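Local atomic coordinates of TbpB (Actinobacillus pleuropneumoniae, PDB entry 3HOL), a protein that binds transferrin, probably at the bacterial surface as the lipoprotein part of a receptor for iron acquisition. Residues E5-A13 and F501-K509; N440-A451 and V465-F476. One frame throughout, in Å; residues are numbered along the deposited sequence.

In the fold
Both contacts belong to one curled antiparallel sheet of the C-terminal half, the C-lobe beta barrel of the transferrin-binding protein B family, and their centres lie about 23 Å apart. Contact 2 pairs the successive strands 441-447 and 470-477 of the barrel wall; contact 1 ties strand 7-9, near the start of the chain, to the outer end of 495-508, the last strand. Along the chain contact 2 is therefore nested within the loop that contact 1 closes. The two meet through Phe501, whose ring packs on Phe442 and Val472, with Phe501 CZ 4.0 Å from Phe442 CZ. Contact 1 thus brings the N-terminal segment, from the far end of the sequence, onto the C-terminal barrel.

Contact 1: residues E5-A13 and F501-K509; sequences EEYKDVETA and FGAKQQVKK
Lys8 and Val507 form the hydrogen-bonded pair at the centre of a short antiparallel match between strand 7-9 and the end of strand 501-508. Lys8 N donates to Val507 O (3.0 Å) and Val507 N to Lys8 O (2.7 Å), both nearly straight, and Val10 N continues the pattern to Gln505 O. The axes approach to 4.5 Å and run at 132°; the match is brief because strand 7-9 offers few residues to pair. Between these bonds Asp9 faces Gln506 as a non-hydrogen-bonded pair.

Among the side chains, Lys8 and Val507 lie alongside each other on the same face of the sheet, with Lys8 CG 3.8 Å from Val507 CG1. Val10 fills the next position: CG1 lies anti to the backbone N (chi1 172°), which leaves CG2, anti to the carbonyl carbon, to press on the backbone at Gln506 and reach Val507 CB at 3.6 Å. Tyr7 sets CB and the CD1 side of its ring against the aliphatic part of Gln506, CD1 lying 3.7 Å from Gln506 CB. Asp9 and Lys504 cross at about a right angle through carbon: Asp9 CG is 3.7 Å from Lys504 CG, while Lys504 NZ stays 5.4 Å from Asp9 OD2, too far for a salt bridge. That carboxylate oxygen is instead hydrogen-bonded to Asn335.

Further back, Ala503 and Gln505 bond to Leu484 and Ala482 beside strand 495-508, and Lys504 bonds to Ile379 of strand 375-387. By this alternation Val507 offers strand 7-9 the edge that earlier residues give to 483-492 and its approach, so the N-terminal segment prolongs the sheet past the barrel wall.

Contact 2: residues N440-A451 and V465-F476; sequences NGFTGKAKTSDA and VKFNDVAVSGGF
Thr448 holds the chain at Phe467 with two hydrogen bonds: its N donates to Phe467 O at 2.9 Å, and its OG1 accepts Phe467 N at 3.1 Å. The same hydroxyl donates to Ser449 O, so OG1 is gripped as both acceptor and donor. A torsion of 59° about chi1 sets OG1 between the backbone N and the carbonyl carbon of Thr448, facing residues 465-476. From there the backbone bonds run in antiparallel pairs, Ala446 with Val470, Gly444 with Val472 and Phe442 with Gly474, ending in Phe476 N to Asn440 O. The shortest is Ala446 N to Val470 O, 2.6 Å. Between Thr448-Phe467 and Ala446-Val470 the register slips by one residue, where Asp469 takes a positive phi of 56°.

Lys445 meets Asp469 through its methylenes, CD lying 3.5 Å from Asp469 OD1; its charged NZ is not in contact with the carboxylate. On the other face Val472 CG2 pushes tightly against Ala446 CB, at 3.3 Å. Phe442 folds its ring across the neighbouring strand, and Gly474 CA makes a CH-pi contact with its face, 4.0 Å from the ring centroid. The ring then turns an edge toward the face of Phe476 in an offset T-shaped pair, planes 66° apart.

Phe442 and Val472 both rest on Phe501, and Val472 also on Phe488, which puts this face toward the barrel interior. Strands 431-438 and 483-492 flank the pair. A ring laid over a cross-strand glycine is consistent with the aromatic rescue of glycine described for beta sheets; here it occurs between two successive strands of the C-lobe beta barrel.

Contact 1: residues E5-A13 and F501-K509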
loop_
_atom_site.group_PDB
_atom_site.type_symbol
_atom_site.label_atom_id
_atom_site.label_comp_id
_atom_site.label_asym_id
_atom_site.label_seq_id
_atom_site.Cartn_x
_atom_site.Cartn_y
_atom_site.Cartn_z
ATOM N N GLU A 5 15.795 -34.192 -15.838
ATOM C CA GLU A 5 15.081 -32.883 -15.977
ATOM C C GLU A 5 16.060 -31.706 -15.758
ATOM O O GLU A 5 16.203 -30.854 -16.647
ATOM C CB GLU A 5 13.864 -32.782 -15.028
ATOM C CG GLU A 5 13.210 -34.117 -14.623
ATOM C CD GLU A 5 12.885 -34.189 -13.126
ATOM O OE1 GLU A 5 11.695 -34.262 -12.758
ATOM O OE2 GLU A 5 13.826 -34.169 -12.304
ATOM N N GLU A 6 16.748 -31.646 -14.608
ATOM C CA GLU A 6 16.660 -32.625 -13.510
ATOM C C GLU A 6 15.982 -32.064 -12.235
ATOM O O GLU A 6 15.977 -32.714 -11.170
ATOM C CB GLU A 6 18.053 -33.174 -13.195
ATOM C CG GLU A 6 19.110 -32.111 -12.913
ATOM C CD GLU A 6 20.002 -32.492 -11.743
ATOM O OE1 GLU A 6 21.156 -32.007 -11.683
ATOM O OE2 GLU A 6 19.547 -33.281 -10.874
ATOM N N TYR A 7 15.406 -30.867 -12.365
ATOM C CA TYR A 7 14.748 -30.153 -11.262
ATOM C C TYR A 7 13.277 -29.861 -11.591
ATOM O O TYR A 7 12.897 -29.765 -12.761
ATOM C CB TYR A 7 15.473 -28.827 -10.992
ATOM C CG TYR A 7 16.762 -28.946 -10.201
ATOM C CD1 TYR A 7 16.738 -29.255 -8.837
ATOM C CD2 TYR A 7 18.009 -28.717 -10.802
ATOM C CE1 TYR A 7 17.918 -29.343 -8.082
ATOM C CE2 TYR A 7 19.204 -28.818 -10.056
ATOM C CZ TYR A 7 19.143 -29.129 -8.693
ATOM O OH TYR A 7 20.294 -29.239 -7.932
ATOM N N LYS A 8 12.453 -29.724 -10.557
ATOM C CA LYS A 8 11.068 -29.287 -10.732
ATOM C C LYS A 8 10.645 -28.382 -9.560
ATOM O O LYS A 8 11.170 -28.506 -8.441
ATOM C CB LYS A 8 10.131 -30.488 -10.865
ATOM C CG LYS A 8 10.093 -31.370 -9.628
ATOM C CD LYS A 8 9.174 -32.574 -9.818
ATOM C CE LYS A 8 9.074 -33.356 -8.528
ATOM N NZ LYS A 8 8.316 -34.619 -8.740
ATOM N N ASP A 9 9.718 -27.462 -9.835
ATOM C CA ASP A 9 9.180 -26.571 -8.803
ATOM C C ASP A 9 8.811 -27.409 -7.606
ATOM O O ASP A 9 8.167 -28.443 -7.771
ATOM C CB ASP A 9 7.915 -25.846 -9.293
ATOM C CG ASP A 9 8.215 -24.745 -10.278
ATOM O OD1 ASP A 9 9.405 -24.492 -10.562
ATOM O OD2 ASP A 9 7.248 -24.140 -10.779
ATOM N N VAL A 10 9.227 -26.972 -6.423
ATOM C CA VAL A 10 8.727 -27.545 -5.184
ATOM C C VAL A 10 7.202 -27.335 -5.094
ATOM O O VAL A 10 6.682 -26.291 -5.481
ATOM C CB VAL A 10 9.436 -26.940 -3.941
ATOM C CG1 VAL A 10 8.748 -27.405 -2.633
ATOM C CG2 VAL A 10 10.938 -27.280 -3.933
ATOM N N GLU A 11 6.492 -28.357 -4.623
ATOM C CA GLU A 11 5.056 -28.262 -4.393
ATOM C C GLU A 11 4.816 -27.481 -3.124
ATOM O O GLU A 11 5.355 -27.789 -2.078
ATOM C CB GLU A 11 4.396 -29.638 -4.303
ATOM C CG GLU A 11 4.319 -30.356 -5.639
ATOM C CD GLU A 11 3.173 -29.879 -6.533
ATOM O OE1 GLU A 11 3.045 -30.470 -7.620
ATOM O OE2 GLU A 11 2.396 -28.954 -6.168
ATOM N N THR A 12 4.012 -26.447 -3.245
ATOM C CA THR A 12 3.774 -25.542 -2.158
ATOM C C THR A 12 2.280 -25.270 -2.131
ATOM O O THR A 12 1.670 -25.135 -3.186
ATOM C CB THR A 12 4.560 -24.240 -2.384
ATOM O OG1 THR A 12 4.426 -23.406 -1.232
ATOM C CG2 THR A 12 4.057 -23.485 -3.611
ATOM N N ALA A 13 1.695 -25.223 -0.938
ATOM C CA ALA A 13 0.313 -24.765 -0.763
ATOM C C ALA A 13 0.035 -23.477 -1.563
ATOM O O ALA A 13 0.888 -22.585 -1.644
ATOM C CB ALA A 13 0.037 -24.532 0.715
ATOM N N PHE A 501 13.860 -9.888 -11.877
ATOM C CA PHE A 501 13.843 -11.345 -11.960
ATOM C C PHE A 501 13.055 -12.012 -10.830
ATOM O O PHE A 501 12.862 -11.433 -9.758
ATOM C CB PHE A 501 15.292 -11.905 -12.023
ATOM C CG PHE A 501 16.134 -11.596 -10.807
ATOM C CD1 PHE A 501 16.096 -12.420 -9.683
ATOM C CD2 PHE A 501 16.960 -10.477 -10.786
ATOM C CE1 PHE A 501 16.873 -12.139 -8.556
ATOM C CE2 PHE A 501 17.761 -10.194 -9.681
ATOM C CZ PHE A 501 17.704 -11.023 -8.557
ATOM N N GLY A 502 12.643 -13.266 -11.059
ATOM C CA GLY A 502 11.957 -14.037 -10.045
ATOM C C GLY A 502 12.249 -15.519 -10.269
ATOM O O GLY A 502 12.525 -15.903 -11.394
ATOM N N ALA A 503 12.210 -16.319 -9.199
ATOM C CA ALA A 503 12.559 -17.746 -9.263
ATOM C C ALA A 503 11.871 -18.547 -8.160
ATOM O O ALA A 503 11.684 -18.047 -7.061
ATOM C CB ALA A 503 14.090 -17.933 -9.179
ATOM N N LYS A 504 11.527 -19.795 -8.473
ATOM C CA LYS A 504 10.835 -20.680 -7.551
ATOM C C LYS A 504 11.834 -21.729 -7.057
ATOM O O LYS A 504 12.637 -22.213 -7.849
ATOM C CB LYS A 504 9.676 -21.362 -8.282
ATOM C CG LYS A 504 8.979 -22.429 -7.466
ATOM C CD LYS A 504 7.888 -21.869 -6.605
ATOM C CE LYS A 504 6.560 -22.473 -7.030
ATOM N NZ LYS A 504 5.544 -22.252 -5.976
ATOM N N GLN A 505 11.801 -22.035 -5.755
ATOM C CA GLN A 505 12.584 -23.127 -5.154
ATOM C C GLN A 505 12.270 -24.432 -5.902
ATOM O O GLN A 505 11.146 -24.650 -6.360
ATOM C CB GLN A 505 12.273 -23.266 -3.653
ATOM C CG GLN A 505 13.372 -23.934 -2.799
ATOM C CD GLN A 505 12.936 -24.163 -1.341
ATOM O OE1 GLN A 505 13.281 -23.392 -0.426
ATOM N NE2 GLN A 505 12.174 -25.223 -1.123
ATOM N N GLN A 506 13.293 -25.259 -6.062
ATOM C CA GLN A 506 13.197 -26.513 -6.806
ATOM C C GLN A 506 13.323 -27.699 -5.861
ATOM O O GLN A 506 13.863 -27.582 -4.752
ATOM C CB GLN A 506 14.323 -26.611 -7.839
ATOM C CG GLN A 506 14.315 -25.541 -8.915
ATOM C CD GLN A 506 13.040 -25.549 -9.741
ATOM O OE1 GLN A 506 12.206 -24.649 -9.635
ATOM N NE2 GLN A 506 12.885 -26.569 -10.572
ATOM N N VAL A 507 12.816 -28.840 -6.315
ATOM C CA VAL A 507 13.100 -30.122 -5.667
ATOM C C VAL A 507 13.631 -31.067 -6.759
ATOM O O VAL A 507 13.253 -30.932 -7.932
ATOM C CB VAL A 507 11.836 -30.674 -4.889
ATOM C CG1 VAL A 507 10.674 -30.984 -5.842
ATOM C CG2 VAL A 507 12.178 -31.892 -4.037
ATOM N N LYS A 508 14.525 -31.989 -6.390
ATOM C CA LYS A 508 15.049 -32.971 -7.356
ATOM C C LYS A 508 14.044 -34.081 -7.765
ATOM O O LYS A 508 12.871 -34.062 -7.362
ATOM C CB LYS A 508 16.433 -33.527 -6.946
ATOM C CG LYS A 508 16.681 -33.802 -5.452
ATOM C CD LYS A 508 18.095 -34.401 -5.282
ATOM C CE LYS A 508 18.651 -34.286 -3.851
ATOM N NZ LYS A 508 18.157 -35.357 -2.926
ATOM N N LYS A 509 14.521 -35.037 -8.569
ATOM C CA LYS A 509 13.707 -36.152 -9.090
ATOM C C LYS A 509 12.584 -35.671 -10.003
ATOM O O LYS A 509 12.014 -36.459 -10.772
ATOM C CB LYS A 509 13.135 -37.028 -7.955
ATOM C CG LYS A 509 14.057 -38.148 -7.502
ATOM C CD LYS A 509 13.281 -39.210 -6.738
ATOM C CE LYS A 509 13.969 -40.567 -6.869
ATOM N NZ LYS A 509 13.152 -41.667 -6.268
#

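Contact 2: residues N440-A451 and V465-F476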
loop_
_atom_site.group_PDB
_atom_site.type_symbol
_atom_site.label_atom_id
_atom_site.label_comp_id
_atom_site.label_asym_id
_atom_site.label_seq_id
_atom_site.Cartn_x
_atom_site.Cartn_y
_atom_site.Cartn_z
ATOM N N ASN A 440 15.230 -11.553 5.655
ATOM C CA ASN A 440 14.395 -11.998 4.502
ATOM C C ASN A 440 14.778 -11.372 3.155
ATOM O O ASN A 440 13.992 -11.370 2.197
ATOM C CB ASN A 440 12.905 -11.764 4.760
ATOM C CG ASN A 440 12.563 -10.290 4.973
ATOM O OD1 ASN A 440 13.326 -9.424 4.603
ATOM N ND2 ASN A 440 11.403 -10.013 5.605
ATOM N N GLY A 441 15.992 -10.860 3.063
ATOM C CA GLY A 441 16.415 -10.236 1.821
ATOM C C GLY A 441 17.867 -10.538 1.514
ATOM O O GLY A 441 18.558 -11.138 2.339
ATOM N N PHE A 442 18.326 -10.082 0.350
ATOM C CA PHE A 442 19.712 -10.245 -0.057
ATOM C C PHE A 442 20.154 -9.035 -0.868
ATOM O O PHE A 442 19.330 -8.342 -1.439
ATOM C CB PHE A 442 19.914 -11.525 -0.880
ATOM C CG PHE A 442 19.158 -11.535 -2.167
ATOM C CD1 PHE A 442 19.724 -11.037 -3.338
ATOM C CD2 PHE A 442 17.865 -12.049 -2.223
ATOM C CE1 PHE A 442 19.008 -11.049 -4.529
ATOM C CE2 PHE A 442 17.153 -12.072 -3.417
ATOM C CZ PHE A 442 17.714 -11.562 -4.578
ATOM N N THR A 443 21.459 -8.779 -0.891
ATOM C CA THR A 443 22.026 -7.669 -1.658
ATOM C C THR A 443 23.426 -8.075 -2.051
ATOM O O THR A 443 24.092 -8.838 -1.353
ATOM C CB THR A 443 22.182 -6.346 -0.838
ATOM O OG1 THR A 443 22.996 -6.595 0.320
ATOM C CG2 THR A 443 20.860 -5.797 -0.379
ATOM N N GLY A 444 23.884 -7.536 -3.158
ATOM C CA GLY A 444 25.159 -7.931 -3.683
ATOM C C GLY A 444 25.379 -7.205 -4.978
ATOM O O GLY A 444 24.972 -6.055 -5.112
ATOM N N LYS A 445 25.998 -7.896 -5.933
ATOM C CA LYS A 445 26.522 -7.277 -7.146
ATOM C C LYS A 445 26.207 -8.126 -8.368
ATOM O O LYS A 445 26.251 -9.373 -8.305
ATOM C CB LYS A 445 28.055 -7.154 -7.059
ATOM C CG LYS A 445 28.583 -6.278 -5.955
ATOM C CD LYS A 445 28.230 -4.809 -6.213
ATOM C CE LYS A 445 28.830 -3.902 -5.133
ATOM N NZ LYS A 445 27.976 -2.707 -5.063
ATOM N N ALA A 446 25.915 -7.453 -9.479
ATOM C CA ALA A 446 25.781 -8.124 -10.761
ATOM C C ALA A 446 26.946 -7.729 -11.670
ATOM O O ALA A 446 27.457 -6.599 -11.580
ATOM C CB ALA A 446 24.492 -7.758 -11.405
ATOM N N LYS A 447 27.369 -8.661 -12.533
ATOM C CA LYS A 447 28.425 -8.381 -13.512
ATOM C C LYS A 447 28.265 -9.270 -14.738
ATOM O O LYS A 447 27.533 -10.278 -14.719
ATOM C CB LYS A 447 29.804 -8.641 -12.896
ATOM C CG LYS A 447 29.976 -10.082 -12.430
ATOM C CD LYS A 447 31.340 -10.350 -11.854
ATOM C CE LYS A 447 32.214 -10.971 -12.930
ATOM N NZ LYS A 447 33.488 -11.410 -12.349
ATOM N N THR A 448 28.961 -8.896 -15.800
ATOM C CA THR A 448 29.076 -9.774 -16.964
ATOM C C THR A 448 30.364 -10.550 -16.805
ATOM O O THR A 448 31.174 -10.275 -15.888
ATOM C CB THR A 448 29.184 -8.970 -18.284
ATOM O OG1 THR A 448 30.332 -8.123 -18.218
ATOM C CG2 THR A 448 27.962 -8.093 -18.491
ATOM N N SER A 449 30.568 -11.523 -17.684
ATOM C CA SER A 449 31.868 -12.177 -17.843
ATOM C C SER A 449 32.967 -11.129 -18.150
ATOM O O SER A 449 32.666 -9.908 -18.379
ATOM C CB SER A 449 31.779 -13.191 -18.988
ATOM O OG SER A 449 31.541 -12.526 -20.230
ATOM N N ASP A 450 34.228 -11.569 -18.162
ATOM C CA ASP A 450 35.291 -10.622 -18.518
ATOM C C ASP A 450 35.105 -10.071 -19.944
ATOM O O ASP A 450 35.214 -8.878 -20.148
ATOM C CB ASP A 450 36.701 -11.197 -18.298
ATOM C CG ASP A 450 37.780 -10.083 -18.121
ATOM O OD1 ASP A 450 38.373 -9.975 -17.016
ATOM O OD2 ASP A 450 38.033 -9.300 -19.072
ATOM N N ALA A 451 34.785 -10.923 -20.918
ATOM C CA ALA A 451 34.563 -10.450 -22.297
ATOM C C ALA A 451 33.213 -9.761 -22.548
ATOM O O ALA A 451 33.022 -9.156 -23.614
ATOM C CB ALA A 451 34.743 -11.591 -23.303
ATOM N N VAL A 465 29.048 -5.288 -24.563
ATOM C CA VAL A 465 28.805 -4.584 -23.303
ATOM C C VAL A 465 29.456 -5.334 -22.139
ATOM O O VAL A 465 29.449 -6.573 -22.100
ATOM C CB VAL A 465 27.299 -4.391 -22.999
ATOM C CG1 VAL A 465 26.618 -3.712 -24.147
ATOM C CG2 VAL A 465 26.611 -5.736 -22.675
ATOM N N LYS A 466 29.998 -4.575 -21.189
ATOM C CA LYS A 466 30.521 -5.136 -19.936
ATOM C C LYS A 466 29.970 -4.391 -18.723
ATOM O O LYS A 466 29.794 -3.165 -18.766
ATOM C CB LYS A 466 32.045 -5.085 -19.910
ATOM C CG LYS A 466 32.676 -5.761 -21.121
ATOM C CD LYS A 466 34.170 -5.547 -21.175
ATOM C CE LYS A 466 34.716 -6.047 -22.515
ATOM N NZ LYS A 466 36.205 -5.921 -22.612
ATOM N N PHE A 467 29.692 -5.133 -17.651
ATOM C CA PHE A 467 29.267 -4.539 -16.395
ATOM C C PHE A 467 30.043 -5.159 -15.238
ATOM O O PHE A 467 30.281 -6.377 -15.220
ATOM C CB PHE A 467 27.750 -4.748 -16.192
ATOM C CG PHE A 467 26.897 -3.966 -17.150
ATOM C CD1 PHE A 467 26.602 -2.612 -16.901
ATOM C CD2 PHE A 467 26.400 -4.561 -18.315
ATOM C CE1 PHE A 467 25.820 -1.870 -17.812
ATOM C CE2 PHE A 467 25.605 -3.834 -19.226
ATOM C CZ PHE A 467 25.317 -2.478 -18.968
ATOM N N ASN A 468 30.467 -4.313 -14.301
ATOM C CA ASN A 468 30.981 -4.773 -13.012
ATOM C C ASN A 468 30.398 -4.000 -11.829
ATOM O O ASN A 468 30.067 -2.818 -11.976
ATOM C CB ASN A 468 32.504 -4.654 -12.967
ATOM C CG ASN A 468 33.165 -5.595 -13.900
ATOM O OD1 ASN A 468 33.557 -6.710 -13.510
ATOM N ND2 ASN A 468 33.250 -5.192 -15.178
ATOM N N ASP A 469 30.289 -4.661 -10.673
ATOM C CA ASP A 469 29.908 -3.998 -9.413
ATOM C C ASP A 469 28.549 -3.243 -9.480
ATOM O O ASP A 469 28.353 -2.208 -8.799
ATOM C CB ASP A 469 31.057 -3.074 -8.906
ATOM C CG ASP A 469 31.915 -3.708 -7.766
ATOM O OD1 ASP A 469 31.599 -4.821 -7.276
ATOM O OD2 ASP A 469 32.907 -3.064 -7.321
ATOM N N VAL A 470 27.614 -3.758 -10.288
ATOM C CA VAL A 470 26.232 -3.228 -10.342
ATOM C C VAL A 470 25.441 -3.731 -9.147
ATOM O O VAL A 470 25.363 -4.931 -8.911
ATOM C CB VAL A 470 25.527 -3.626 -11.638
ATOM C CG1 VAL A 470 24.096 -3.101 -11.691
ATOM C CG2 VAL A 470 26.338 -3.096 -12.819
ATOM N N ALA A 471 24.864 -2.798 -8.389
ATOM C CA ALA A 471 24.130 -3.146 -7.178
ATOM C C ALA A 471 22.929 -4.019 -7.547
ATOM O O ALA A 471 22.197 -3.730 -8.489
ATOM C CB ALA A 471 23.689 -1.885 -6.420
ATOM N N VAL A 472 22.771 -5.114 -6.811
ATOM C CA VAL A 472 21.594 -5.952 -6.957
ATOM C C VAL A 472 21.006 -6.061 -5.586
ATOM O O VAL A 472 21.740 -6.238 -4.615
ATOM C CB VAL A 472 21.936 -7.409 -7.409
ATOM C CG1 VAL A 472 20.634 -8.204 -7.711
ATOM C CG2 VAL A 472 22.816 -7.394 -8.603
ATOM N N SER A 473 19.688 -6.007 -5.495
ATOM C CA SER A 473 19.048 -6.276 -4.213
ATOM C C SER A 473 17.695 -6.959 -4.447
ATOM O O SER A 473 17.107 -6.826 -5.522
ATOM C CB SER A 473 18.907 -4.994 -3.418
ATOM O OG SER A 473 17.933 -4.185 -4.030
ATOM N N GLY A 474 17.224 -7.704 -3.446
ATOM C CA GLY A 474 15.983 -8.446 -3.588
ATOM C C GLY A 474 15.582 -9.135 -2.304
ATOM O O GLY A 474 16.098 -8.831 -1.228
ATOM N N GLY A 475 14.613 -10.029 -2.405
ATOM C CA GLY A 475 14.120 -10.676 -1.230
ATOM C C GLY A 475 13.588 -12.073 -1.440
ATOM O O GLY A 475 13.460 -12.554 -2.571
ATOM N N PHE A 476 13.228 -12.671 -0.311
ATOM C CA PHE A 476 12.531 -13.933 -0.249
ATOM C C PHE A 476 11.071 -13.663 0.072
ATOM O O PHE A 476 10.794 -12.844 0.941
ATOM C CB PHE A 476 13.199 -14.799 0.811
ATOM C CG PHE A 476 14.595 -15.239 0.397
ATOM C CD1 PHE A 476 14.767 -16.346 -0.447
ATOM C CD2 PHE A 476 15.715 -14.501 0.782
ATOM C CE1 PHE A 476 16.076 -16.714 -0.879
ATOM C CE2 PHE A 476 17.007 -14.878 0.387
ATOM C CZ PHE A 476 17.184 -15.976 -0.453
HETATM O O HOH W 1 33.037 -8.652 -15.973
HETATM O O HOH W 2 33.728 -7.093 -17.977
#